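PDB 6VJR: vinylacetyl-CoA Delta-isomerase from Nitrosopumilus maritimus SCM1, which probably catalyses the dehydration of 4-hydroxybutyryl-CoA and the isomerisation of vinylacetyl-CoA, using FAD and an iron-sulfur centre. Local coordinates for residues 284-289 / 446-451; 288-293 / 452-457. All blocks are in the same frame, centred on the assembly; numbering follows the deposited sequence.

Contact 1 (284-289 / 446-451). With FE (Fe (III) ion), chain I; FAD (flavin-adenine dinucleotide), chain F.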
ATOM      1  N   ARG A 284     -12.341 -24.167  14.367  1.00 13.91           N
ATOM      2  CA  ARG A 284     -11.104 -24.898  14.477  1.00 14.43           C
ATOM      3  C   ARG A 284     -10.516 -25.348  13.151  1.00 12.58           C
ATOM      4  O   ARG A 284      -9.299 -25.283  12.978  1.00 13.88           O
ATOM      5  CB  ARG A 284     -11.293 -26.032  15.472  1.00 15.68           C
ATOM      6  CG  ARG A 284     -11.636 -25.541  16.867  1.00 17.16           C
ATOM      7  CD  ARG A 284     -11.629 -26.642  17.868  1.00 18.60           C
ATOM      8  NE  ARG A 284     -12.045 -26.080  19.148  1.00 19.47           N
ATOM      9  CZ  ARG A 284     -12.317 -26.770  20.215  1.00 20.03           C
ATOM     10  NH1 ARG A 284     -12.141 -28.066  20.199  1.00 20.15           N
ATOM     11  NH2 ARG A 284     -12.738 -26.155  21.301  1.00 23.07           N
ATOM     12  N   PHE A 285     -11.356 -25.758  12.205  1.00 12.92           N
ATOM     13  CA  PHE A 285     -10.887 -26.092  10.874  1.00 11.86           C
ATOM     14  C   PHE A 285     -10.197 -24.888  10.244  1.00 11.88           C
ATOM     15  O   PHE A 285      -9.059 -24.983   9.733  1.00 12.86           O
ATOM     16  CB  PHE A 285     -12.008 -26.586   9.977  1.00 13.07           C
ATOM     17  CG  PHE A 285     -11.570 -26.680   8.538  1.00 14.57           C
ATOM     18  CD1 PHE A 285     -10.685 -27.659   8.136  1.00 15.83           C
ATOM     19  CD2 PHE A 285     -11.868 -25.647   7.663  1.00 17.79           C
ATOM     20  CE1 PHE A 285     -10.275 -27.735   6.829  1.00 17.31           C
ATOM     21  CE2 PHE A 285     -11.425 -25.688   6.350  1.00 20.48           C
ATOM     22  CZ  PHE A 285     -10.608 -26.713   5.935  1.00 19.12           C
ATOM     23  N   THR A 286     -10.894 -23.756  10.281  1.00 12.68           N
ATOM     24  CA  THR A 286     -10.330 -22.543   9.716  1.00 13.61           C
ATOM     25  C   THR A 286      -9.087 -22.073  10.468  1.00 12.99           C
ATOM     26  O   THR A 286      -8.186 -21.494   9.854  1.00 13.44           O
ATOM     27  CB  THR A 286     -11.346 -21.413   9.520  1.00 14.37           C
ATOM     28  OG1 THR A 286     -11.908 -21.012  10.772  1.00 15.26           O
ATOM     29  CG2 THR A 286     -12.413 -21.809   8.515  1.00 14.40           C
ATOM     30  N   CYS A 287      -9.033 -22.268  11.775  1.00 12.62           N
ATOM     31  CA  CYS A 287      -7.844 -21.935  12.542  1.00 13.63           C
ATOM     32  C   CYS A 287      -6.633 -22.660  11.952  1.00 13.51           C
ATOM     33  O   CYS A 287      -5.604 -22.037  11.699  1.00 13.51           O
ATOM     34  CB  CYS A 287      -8.068 -22.343  13.991  1.00 14.76           C
ATOM     35  SG  CYS A 287      -6.696 -21.960  15.099  1.00 15.97           S
ATOM     36  N   TYR A 288      -6.717 -23.990  11.803  1.00 12.63           N
ATOM     37  CA  TYR A 288      -5.617 -24.709  11.193  1.00 13.40           C
ATOM     38  C   TYR A 288      -5.355 -24.228   9.775  1.00 12.74           C
ATOM     39  O   TYR A 288      -4.202 -23.987   9.358  1.00 13.85           O
ATOM     40  CB  TYR A 288      -5.885 -26.208  11.157  1.00 13.65           C
ATOM     41  CG  TYR A 288      -5.835 -26.947  12.493  1.00 12.90           C
ATOM     42  CD1 TYR A 288      -4.664 -27.097  13.210  1.00 13.11           C
ATOM     43  CD2 TYR A 288      -7.004 -27.417  13.074  1.00 13.11           C
ATOM     44  CE1 TYR A 288      -4.648 -27.764  14.410  1.00 13.74           C
ATOM     45  CE2 TYR A 288      -6.995 -28.111  14.265  1.00 13.09           C
ATOM     46  CZ  TYR A 288      -5.825 -28.215  14.984  1.00 13.25           C
ATOM     47  OH  TYR A 288      -5.807 -28.902  16.174  1.00 15.03           O
ATOM     48  N   HIS A 289      -6.425 -24.217   8.983  1.00 12.83           N
ATOM     49  CA  HIS A 289      -6.241 -24.065   7.552  1.00 12.61           C
ATOM     50  C   HIS A 289      -5.716 -22.670   7.179  1.00 11.54           C
ATOM     51  O   HIS A 289      -4.923 -22.560   6.238  1.00 12.09           O
ATOM     52  CB  HIS A 289      -7.482 -24.446   6.770  1.00 13.34           C
ATOM     53  CG  HIS A 289      -7.157 -24.779   5.354  1.00 14.35           C
ATOM     54  ND1 HIS A 289      -6.332 -25.812   4.970  1.00 16.10           N
ATOM     55  CD2 HIS A 289      -7.499 -24.138   4.218  1.00 17.28           C
ATOM     56  CE1 HIS A 289      -6.202 -25.760   3.628  1.00 19.02           C
ATOM     57  NE2 HIS A 289      -6.912 -24.745   3.154  1.00 18.31           N
ATOM     58  N   HIS A 446      -9.670 -16.789  -1.199  1.00 12.42           N
ATOM     59  CA  HIS A 446     -10.924 -17.359  -0.668  1.00 10.96           C
ATOM     60  C   HIS A 446     -10.767 -18.615   0.196  1.00 11.76           C
ATOM     61  O   HIS A 446     -11.677 -18.991   0.918  1.00 12.90           O
ATOM     62  CB  HIS A 446     -11.918 -17.664  -1.790  1.00 11.98           C
ATOM     63  CG  HIS A 446     -12.478 -16.395  -2.374  1.00 11.47           C
ATOM     64  ND1 HIS A 446     -13.207 -15.528  -1.600  1.00 12.00           N
ATOM     65  CD2 HIS A 446     -12.324 -15.818  -3.554  1.00 12.40           C
ATOM     66  CE1 HIS A 446     -13.555 -14.477  -2.335  1.00 11.28           C
ATOM     67  NE2 HIS A 446     -13.033 -14.629  -3.554  1.00 13.04           N
ATOM     68  N   GLY A 447      -9.663 -19.288   0.071  1.00 12.71           N
ATOM     69  CA  GLY A 447      -9.477 -20.528   0.814  1.00 13.95           C
ATOM     70  C   GLY A 447      -9.567 -20.338   2.338  1.00 13.63           C
ATOM     71  O   GLY A 447      -9.024 -19.402   2.902  1.00 15.86           O
ATOM     72  N   ALA A 448     -10.339 -21.204   3.007  1.00 16.55           N
ATOM     73  CA  ALA A 448     -10.709 -21.072   4.425  1.00 18.12           C
ATOM     74  C   ALA A 448     -11.409 -19.748   4.750  1.00 18.66           C
ATOM     75  O   ALA A 448     -11.392 -19.270   5.895  1.00 21.43           O
ATOM     76  CB  ALA A 448      -9.520 -21.227   5.328  1.00 21.23           C
ATOM     77  N   GLY A 449     -12.067 -19.193   3.755  1.00 15.25           N
ATOM     78  CA  GLY A 449     -12.884 -18.016   3.946  1.00 15.63           C
ATOM     79  C   GLY A 449     -12.299 -16.780   3.270  1.00 14.50           C
ATOM     80  O   GLY A 449     -11.094 -16.535   3.229  1.00 16.73           O
ATOM     81  N   SER A 450     -13.218 -15.956   2.791  1.00 13.49           N
ATOM     82  CA  SER A 450     -12.889 -14.706   2.148  1.00 13.43           C
ATOM     83  C   SER A 450     -12.274 -13.734   3.163  1.00 13.89           C
ATOM     84  O   SER A 450     -12.430 -13.909   4.383  1.00 13.55           O
ATOM     85  CB  SER A 450     -14.108 -14.131   1.526  1.00 14.45           C
ATOM     86  OG  SER A 450     -14.774 -15.038   0.661  1.00 13.89           O
ATOM     87  N   PRO A 451     -11.663 -12.605   2.732  1.00 13.96           N
ATOM     88  CA  PRO A 451     -10.997 -11.692   3.649  1.00 13.52           C
ATOM     89  C   PRO A 451     -11.870 -11.253   4.828  1.00 11.69           C
ATOM     90  O   PRO A 451     -11.412 -11.159   5.973  1.00 12.75           O
ATOM     91  CB  PRO A 451     -10.611 -10.497   2.770  1.00 14.44           C
ATOM     92  CG  PRO A 451     -10.346 -11.156   1.421  1.00 14.86           C
ATOM     93  CD  PRO A 451     -11.301 -12.315   1.341  1.00 13.77           C
TER
HETATM   94 FE    FE I 605      -7.099 -23.706   1.136  0.70 18.30          FE
HETATM   95  PA  FAD F 602     -18.960 -15.932  -1.217  1.00 12.52           P
HETATM   96  O1A FAD F 602     -19.336 -16.311   0.156  1.00 14.52           O
HETATM   97  O2A FAD F 602     -20.029 -15.895  -2.234  1.00 12.73           O
HETATM   98  O5B FAD F 602     -18.098 -14.600  -1.087  1.00 12.22           O
HETATM   99  C5B FAD F 602     -18.174 -13.536  -2.067  1.00 11.79           C
HETATM  100  C4B FAD F 602     -18.075 -12.222  -1.349  1.00 12.18           C
HETATM  101  O4B FAD F 602     -19.297 -11.985  -0.608  1.00 11.88           O
HETATM  102  C3B FAD F 602     -16.924 -12.064  -0.337  1.00 11.70           C
HETATM  103  O3B FAD F 602     -16.413 -10.729  -0.370  1.00 12.39           O
HETATM  104  C2B FAD F 602     -17.604 -12.334   0.999  1.00 11.35           C
HETATM  105  O2B FAD F 602     -16.978 -11.792   2.152  1.00 12.02           O
HETATM  106  C1B FAD F 602     -18.984 -11.718   0.753  1.00 11.55           C
HETATM  107  N9A FAD F 602     -20.043 -12.316   1.556  1.00 11.95           N
HETATM  108  C8A FAD F 602     -20.587 -13.582   1.496  1.00 14.16           C
HETATM  109  N7A FAD F 602     -21.561 -13.804   2.342  1.00 14.79           N
HETATM  110  C5A FAD F 602     -21.658 -12.612   3.035  1.00 13.70           C
HETATM  111  C6A FAD F 602     -22.509 -12.200   4.083  1.00 15.68           C
HETATM  112  N6A FAD F 602     -23.478 -12.973   4.573  1.00 16.18           N
HETATM  113  N1A FAD F 602     -22.310 -10.966   4.601  1.00 16.83           N
HETATM  114  C2A FAD F 602     -21.353 -10.190   4.060  1.00 16.04           C
HETATM  115  N3A FAD F 602     -20.519 -10.446   3.055  1.00 15.32           N
HETATM  116  C4A FAD F 602     -20.713 -11.692   2.579  1.00 13.76           C
HETATM  117  N1  FAD F 602     -13.836 -25.312   0.420  1.00 12.63           N
HETATM  118  C2  FAD F 602     -13.909 -26.594   0.911  1.00 13.16           C
HETATM  119  O2  FAD F 602     -14.777 -26.951   1.722  1.00 14.43           O
HETATM  120  N3  FAD F 602     -12.936 -27.502   0.539  1.00 13.52           N
HETATM  121  C4  FAD F 602     -11.898 -27.277  -0.319  1.00 12.70           C
HETATM  122  O4  FAD F 602     -11.149 -28.169  -0.674  1.00 15.16           O
HETATM  123  C4X FAD F 602     -11.898 -25.945  -0.904  1.00 12.87           C
HETATM  124  N5  FAD F 602     -10.936 -25.639  -1.781  1.00 13.93           N
HETATM  125  C5X FAD F 602     -11.075 -24.465  -2.491  1.00 13.60           C
HETATM  126  C6  FAD F 602     -10.237 -24.193  -3.582  1.00 14.24           C
HETATM  127  C7  FAD F 602     -10.380 -23.045  -4.346  1.00 14.47           C
HETATM  128  C7M FAD F 602      -9.526 -22.846  -5.575  1.00 16.11           C
HETATM  129  C8  FAD F 602     -11.292 -22.052  -3.933  1.00 13.55           C
HETATM  130  C8M FAD F 602     -11.388 -20.751  -4.675  1.00 14.24           C
HETATM  131  C9  FAD F 602     -12.067 -22.252  -2.815  1.00 13.12           C
HETATM  132  C9A FAD F 602     -11.991 -23.474  -2.101  1.00 12.51           C
HETATM  133  N10 FAD F 602     -12.850 -23.760  -1.041  1.00 13.74           N
HETATM  134  C10 FAD F 602     -12.904 -25.029  -0.463  1.00 12.63           C
HETATM  135  C1' FAD F 602     -13.974 -22.824  -0.843  1.00 13.86           C
HETATM  136  C2' FAD F 602     -13.721 -21.560  -0.057  1.00 13.38           C
HETATM  137  O2' FAD F 602     -13.737 -21.903   1.329  1.00 14.76           O
HETATM  138  C3' FAD F 602     -14.810 -20.525  -0.370  1.00 13.30           C
HETATM  139  O3' FAD F 602     -14.570 -20.093  -1.696  1.00 12.67           O
HETATM  140  C4' FAD F 602     -14.917 -19.363   0.630  1.00 13.02           C
HETATM  141  O4' FAD F 602     -15.441 -19.820   1.884  1.00 14.00           O
HETATM  142  C5' FAD F 602     -15.792 -18.232   0.122  1.00 12.04           C
HETATM  143  O5' FAD F 602     -17.090 -18.726  -0.166  1.00 11.78           O
HETATM  144  P   FAD F 602     -17.742 -18.511  -1.563  1.00 12.07           P
HETATM  145  O1P FAD F 602     -16.896 -19.004  -2.651  1.00 11.74           O
HETATM  146  O2P FAD F 602     -19.121 -19.015  -1.461  1.00 11.77           O
HETATM  147  O3P FAD F 602     -17.822 -16.928  -1.798  1.00 11.83           O
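In the cofactor pocket, probably the active site, where the ferric ion and FAD come together, H289 and T286 on one side of a helix meet A448 at the bend of a type II beta turn. The turn runs from H446 to G449 and is closed by G449 N giving a hydrogen bond to H446 O (2.9 Å). A448 takes its third position and carries its methyl to the helix: CB lies 3.7 Å from H289 CD2, at the edge of the imidazole and in its plane. With CG anti to the backbone N (chi1 -159°), the H289 ring reaches past that methyl, and its NE2 binds the ferric ion at 2.3 Å. ND1 hydrogen-bonds D105 OD2, probably as the donor, which limits the rotation of the ring. T286 contributes only its methyl, CG2 resting 3.8 Å from A448 O, while its hydroxyl bonds V282 O within its own helix. A side chain on G447 would run into the iron, and the backbone angles of G449 call for glycine. Beyond the turn, H446 ND1 and S450 OG share a hydrogen bond of 2.8 Å, and S450 OG lies 3.4 Å from FAD C5'. The contact thus fits the loop joining helices 437-446 and 451-461 against helix 278-292, whose F285 and Y288 pack on helix 101-121; in a second subunit, Q381 O hydrogen-bonds H446 NE2 and D382 packs on S450.

Contact 2 (288-293 / 452-457). With FE (Fe (III) ion), chain I; SF4 (iron/sulfur cluster), chain E.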
ATOM      1  N   TYR A 288      -6.717 -23.990  11.803  1.00 12.63           N
ATOM      2  CA  TYR A 288      -5.617 -24.709  11.193  1.00 13.40           C
ATOM      3  C   TYR A 288      -5.355 -24.228   9.775  1.00 12.74           C
ATOM      4  O   TYR A 288      -4.202 -23.987   9.358  1.00 13.85           O
ATOM      5  CB  TYR A 288      -5.885 -26.208  11.157  1.00 13.65           C
ATOM      6  CG  TYR A 288      -5.835 -26.947  12.493  1.00 12.90           C
ATOM      7  CD1 TYR A 288      -4.664 -27.097  13.210  1.00 13.11           C
ATOM      8  CD2 TYR A 288      -7.004 -27.417  13.074  1.00 13.11           C
ATOM      9  CE1 TYR A 288      -4.648 -27.764  14.410  1.00 13.74           C
ATOM     10  CE2 TYR A 288      -6.995 -28.111  14.265  1.00 13.09           C
ATOM     11  CZ  TYR A 288      -5.825 -28.215  14.984  1.00 13.25           C
ATOM     12  OH  TYR A 288      -5.807 -28.902  16.174  1.00 15.03           O
ATOM     13  N   HIS A 289      -6.425 -24.217   8.983  1.00 12.83           N
ATOM     14  CA  HIS A 289      -6.241 -24.065   7.552  1.00 12.61           C
ATOM     15  C   HIS A 289      -5.716 -22.670   7.179  1.00 11.54           C
ATOM     16  O   HIS A 289      -4.923 -22.560   6.238  1.00 12.09           O
ATOM     17  CB  HIS A 289      -7.482 -24.446   6.770  1.00 13.34           C
ATOM     18  CG  HIS A 289      -7.157 -24.779   5.354  1.00 14.35           C
ATOM     19  ND1 HIS A 289      -6.332 -25.812   4.970  1.00 16.10           N
ATOM     20  CD2 HIS A 289      -7.499 -24.138   4.218  1.00 17.28           C
ATOM     21  CE1 HIS A 289      -6.202 -25.760   3.628  1.00 19.02           C
ATOM     22  NE2 HIS A 289      -6.912 -24.745   3.154  1.00 18.31           N
ATOM     23  N   ARG A 290      -6.089 -21.645   7.945  1.00 12.00           N
ATOM     24  CA  ARG A 290      -5.654 -20.274   7.680  1.00 11.65           C
ATOM     25  C   ARG A 290      -4.137 -20.134   7.827  1.00 11.38           C
ATOM     26  O   ARG A 290      -3.549 -19.247   7.241  1.00 14.12           O
ATOM     27  CB  ARG A 290      -6.450 -19.290   8.536  1.00 10.76           C
ATOM     28  CG  ARG A 290      -7.822 -19.067   7.919  1.00 12.05           C
ATOM     29  CD  ARG A 290      -8.737 -18.178   8.686  1.00 12.76           C
ATOM     30  NE  ARG A 290     -10.045 -18.123   8.039  1.00 12.60           N
ATOM     31  CZ  ARG A 290     -11.167 -17.805   8.658  1.00 13.68           C
ATOM     32  NH1 ARG A 290     -11.135 -17.250   9.846  1.00 15.32           N
ATOM     33  NH2 ARG A 290     -12.314 -18.088   8.102  1.00 14.90           N
ATOM     34  N   ARG A 291      -3.457 -21.046   8.540  1.00 11.91           N
ATOM     35  CA  ARG A 291      -2.001 -21.008   8.522  1.00 13.26           C
ATOM     36  C   ARG A 291      -1.338 -22.179   7.782  1.00 13.46           C
ATOM     37  O   ARG A 291      -0.101 -22.213   7.675  1.00 15.56           O
ATOM     38  CB  ARG A 291      -1.364 -20.743   9.872  1.00 15.57           C
ATOM     39  CG  ARG A 291      -1.722 -21.629  11.023  1.00 15.46           C
ATOM     40  CD  ARG A 291      -0.903 -22.934  11.144  1.00 16.11           C
ATOM     41  NE  ARG A 291      -1.482 -24.039  10.386  1.00 15.85           N
ATOM     42  CZ  ARG A 291      -1.173 -25.345  10.588  1.00 16.39           C
ATOM     43  NH1 ARG A 291      -0.172 -25.724  11.404  1.00 16.00           N
ATOM     44  NH2 ARG A 291      -1.849 -26.263   9.930  1.00 17.47           N
ATOM     45  N   SER A 292      -2.135 -23.056   7.158  1.00 13.80           N
ATOM     46  CA  SER A 292      -1.633 -23.960   6.139  1.00 13.50           C
ATOM     47  C   SER A 292      -1.182 -23.220   4.892  1.00 13.67           C
ATOM     48  O   SER A 292      -0.431 -23.786   4.077  1.00 14.41           O
ATOM     49  CB  SER A 292      -2.643 -25.071   5.868  1.00 14.48           C
ATOM     50  OG  SER A 292      -2.638 -25.958   6.995  1.00 14.75           O
ATOM     51  N   TYR A 293      -1.608 -21.951   4.776  1.00 13.95           N
ATOM     52  CA  TYR A 293      -1.210 -21.081   3.662  1.00 13.47           C
ATOM     53  C   TYR A 293       0.281 -20.755   3.645  1.00 14.60           C
ATOM     54  O   TYR A 293       0.741 -20.113   2.713  1.00 14.44           O
ATOM     55  CB  TYR A 293      -2.067 -19.807   3.526  1.00 14.68           C
ATOM     56  CG  TYR A 293      -3.446 -20.220   3.070  1.00 16.52           C
ATOM     57  CD1 TYR A 293      -3.733 -20.343   1.718  1.00 19.11           C
ATOM     58  CD2 TYR A 293      -4.430 -20.537   3.981  1.00 18.96           C
ATOM     59  CE1 TYR A 293      -4.928 -20.848   1.271  1.00 21.09           C
ATOM     60  CE2 TYR A 293      -5.644 -21.042   3.559  1.00 21.77           C
ATOM     61  CZ  TYR A 293      -5.866 -21.242   2.212  1.00 21.31           C
ATOM     62  OH  TYR A 293      -6.997 -21.829   1.808  1.00 24.22           O
ATOM     63  N   GLN A 452     -13.147 -10.980   4.573  1.00 12.28           N
ATOM     64  CA  GLN A 452     -13.991 -10.424   5.620  1.00 13.32           C
ATOM     65  C   GLN A 452     -14.121 -11.403   6.781  1.00 13.54           C
ATOM     66  O   GLN A 452     -14.255 -10.975   7.924  1.00 13.18           O
ATOM     67  CB  GLN A 452     -15.354  -9.998   5.088  1.00 14.30           C
ATOM     68  CG  GLN A 452     -16.191  -9.223   6.099  1.00 16.19           C
ATOM     69  CD  GLN A 452     -15.648  -7.853   6.464  1.00 16.96           C
ATOM     70  OE1 GLN A 452     -14.612  -7.331   6.000  1.00 16.93           O
ATOM     71  NE2 GLN A 452     -16.324  -7.299   7.437  1.00 23.29           N
ATOM     72  N   ALA A 453     -14.045 -12.709   6.476  1.00 14.38           N
ATOM     73  CA  ALA A 453     -14.176 -13.717   7.526  1.00 15.42           C
ATOM     74  C   ALA A 453     -13.021 -13.624   8.522  1.00 14.90           C
ATOM     75  O   ALA A 453     -13.245 -13.758   9.720  1.00 14.29           O
ATOM     76  CB  ALA A 453     -14.207 -15.113   6.944  1.00 15.57           C
ATOM     77  N   GLN A 454     -11.807 -13.345   8.025  1.00 13.64           N
ATOM     78  CA  GLN A 454     -10.678 -13.122   8.914  1.00 14.35           C
ATOM     79  C   GLN A 454     -10.850 -11.885   9.769  1.00 13.40           C
ATOM     80  O   GLN A 454     -10.493 -11.873  10.946  1.00 14.40           O
ATOM     81  CB  GLN A 454      -9.275 -13.024   8.315  1.00 16.03           C
ATOM     82  CG  GLN A 454      -8.813 -14.293   7.659  1.00 17.33           C
ATOM     83  CD  GLN A 454      -9.175 -14.208   6.207  1.00 17.21           C
ATOM     84  OE1 GLN A 454      -8.652 -13.401   5.402  1.00 16.32           O
ATOM     85  NE2 GLN A 454     -10.044 -15.133   5.897  1.00 19.89           N
ATOM     86  N   ARG A 455     -11.360 -10.793   9.161  1.00 12.24           N
ATOM     87  CA  ARG A 455     -11.550  -9.559   9.892  1.00 12.89           C
ATOM     88  C   ARG A 455     -12.520  -9.741  11.049  1.00 12.82           C
ATOM     89  O   ARG A 455     -12.266  -9.249  12.147  1.00 14.41           O
ATOM     90  CB  ARG A 455     -11.920  -8.444   8.924  1.00 13.02           C
ATOM     91  CG  ARG A 455     -10.849  -8.221   7.854  1.00 12.19           C
ATOM     92  CD  ARG A 455     -11.145  -6.977   6.995  1.00 13.36           C
ATOM     93  NE  ARG A 455     -10.730  -5.738   7.652  1.00 13.57           N
ATOM     94  CZ  ARG A 455      -9.502  -5.215   7.683  1.00 13.59           C
ATOM     95  NH1 ARG A 455      -8.486  -5.890   7.175  1.00 12.82           N
ATOM     96  NH2 ARG A 455      -9.326  -4.033   8.245  1.00 14.59           N
ATOM     97  N   ILE A 456     -13.602 -10.483  10.819  1.00 13.30           N
ATOM     98  CA  ILE A 456     -14.555 -10.736  11.886  1.00 14.86           C
ATOM     99  C   ILE A 456     -13.897 -11.567  13.001  1.00 13.37           C
ATOM    100  O   ILE A 456     -14.099 -11.287  14.188  1.00 14.45           O
ATOM    101  CB  ILE A 456     -15.817 -11.407  11.327  1.00 17.01           C
ATOM    102  CG1 ILE A 456     -16.565 -10.463  10.384  1.00 18.38           C
ATOM    103  CG2 ILE A 456     -16.711 -11.919  12.450  1.00 19.09           C
ATOM    104  CD1 ILE A 456     -17.619 -11.146   9.546  1.00 22.81           C
ATOM    105  N   GLN A 457     -13.033 -12.525  12.648  1.00 15.68           N
ATOM    106  CA  GLN A 457     -12.407 -13.346  13.674  1.00 14.80           C
ATOM    107  C   GLN A 457     -11.318 -12.569  14.431  1.00 15.21           C
ATOM    108  O   GLN A 457     -11.131 -12.780  15.630  1.00 16.51           O
ATOM    109  CB  GLN A 457     -11.823 -14.608  13.050  1.00 17.22           C
ATOM    110  CG  GLN A 457     -11.340 -15.638  14.038  1.00 21.70           C
ATOM    111  CD  GLN A 457     -12.415 -16.320  14.865  1.00 24.14           C
ATOM    112  OE1 GLN A 457     -13.646 -16.061  14.767  1.00 23.14           O
ATOM    113  NE2 GLN A 457     -11.886 -17.210  15.714  1.00 26.82           N
TER
HETATM  114 FE    FE I 605      -7.099 -23.706   1.136  0.70 18.30          FE
HETATM  115 FE1  SF4 E 601      -4.596 -25.312   0.544  0.30 54.23          FE
HETATM  116 FE2  SF4 E 601      -2.058 -24.788  -0.370  1.00 67.50          FE
HETATM  117 FE3  SF4 E 601      -3.492 -26.610  -1.549  1.00 37.28          FE
HETATM  118 FE4  SF4 E 601      -2.394 -27.142   0.840  1.00 41.57          FE
HETATM  119  S1  SF4 E 601      -1.305 -26.874  -1.098  1.00 32.64           S
HETATM  120  S2  SF4 E 601      -4.607 -27.591   0.189  1.00 38.65           S
HETATM  121  S3  SF4 E 601      -2.667 -25.060   1.854  1.00 50.85           S
HETATM  122  S4  SF4 E 601      -4.061 -24.410  -1.412  1.00 58.18           S
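R290 leaves its helix with CG beside the backbone N (chi1 -79°) and runs extended from CG to NE toward helix 452-457, where Q454, bent at chi2 (93°), folds its amide back to meet it. Q454 NE2 sits over one guanidinium face, offset toward the rim and 3.7 Å from R290 NE, with the two planes 60° apart. This is contact without a hydrogen bond, the amide having its main polar partner in H367. The methyl of A453 approaches R290 NH2 to 3.7 Å, and Q457 CB comes to the guanidinium edge, 4.2 Å from NH1. The arginine spends its N-H groups elsewhere, NH2 on A448 O and NH1 on Q363 OE1. Replacing R290 by an alanine would probably leave both oxygens without that donor and open a gap beside Q454 and A453. R291 NE turns back to a lone pair of Y288 O (2.9 Å), which also accepts from R291 N. Two residues on, Y293 puts its OH on the ferric ion at 2.0 Å, its ring edge against R290 CA, and S292 O lies 3.4 Å from cluster sulfur S3. Residues 289-293 are thus part of a site pairing a [4Fe-4S] cluster with an extra iron.

Contacts 1 and 2 have centres about 4 Å apart and share Y288 and H289, so helix 278-292 faces first the turn and then the helix that follows it. Two probable hydrogen bonds tie them together: R290 NH2 of contact 2 to A448 O of contact 1 at 2.7 Å, and Q454 NE2 to G449 O at 3.2 Å. The carbonyls of A448 and G449 are thereby held from contact 2. The iron also joins them, with H289 and Y293 as ligands and E443, from helix 437-446, as another; G447 CA lies 3.0 Å from Y293 OH. The turn also runs along the FAD ribityl chain, G449 CA being 3.7 Å from FAD O4'.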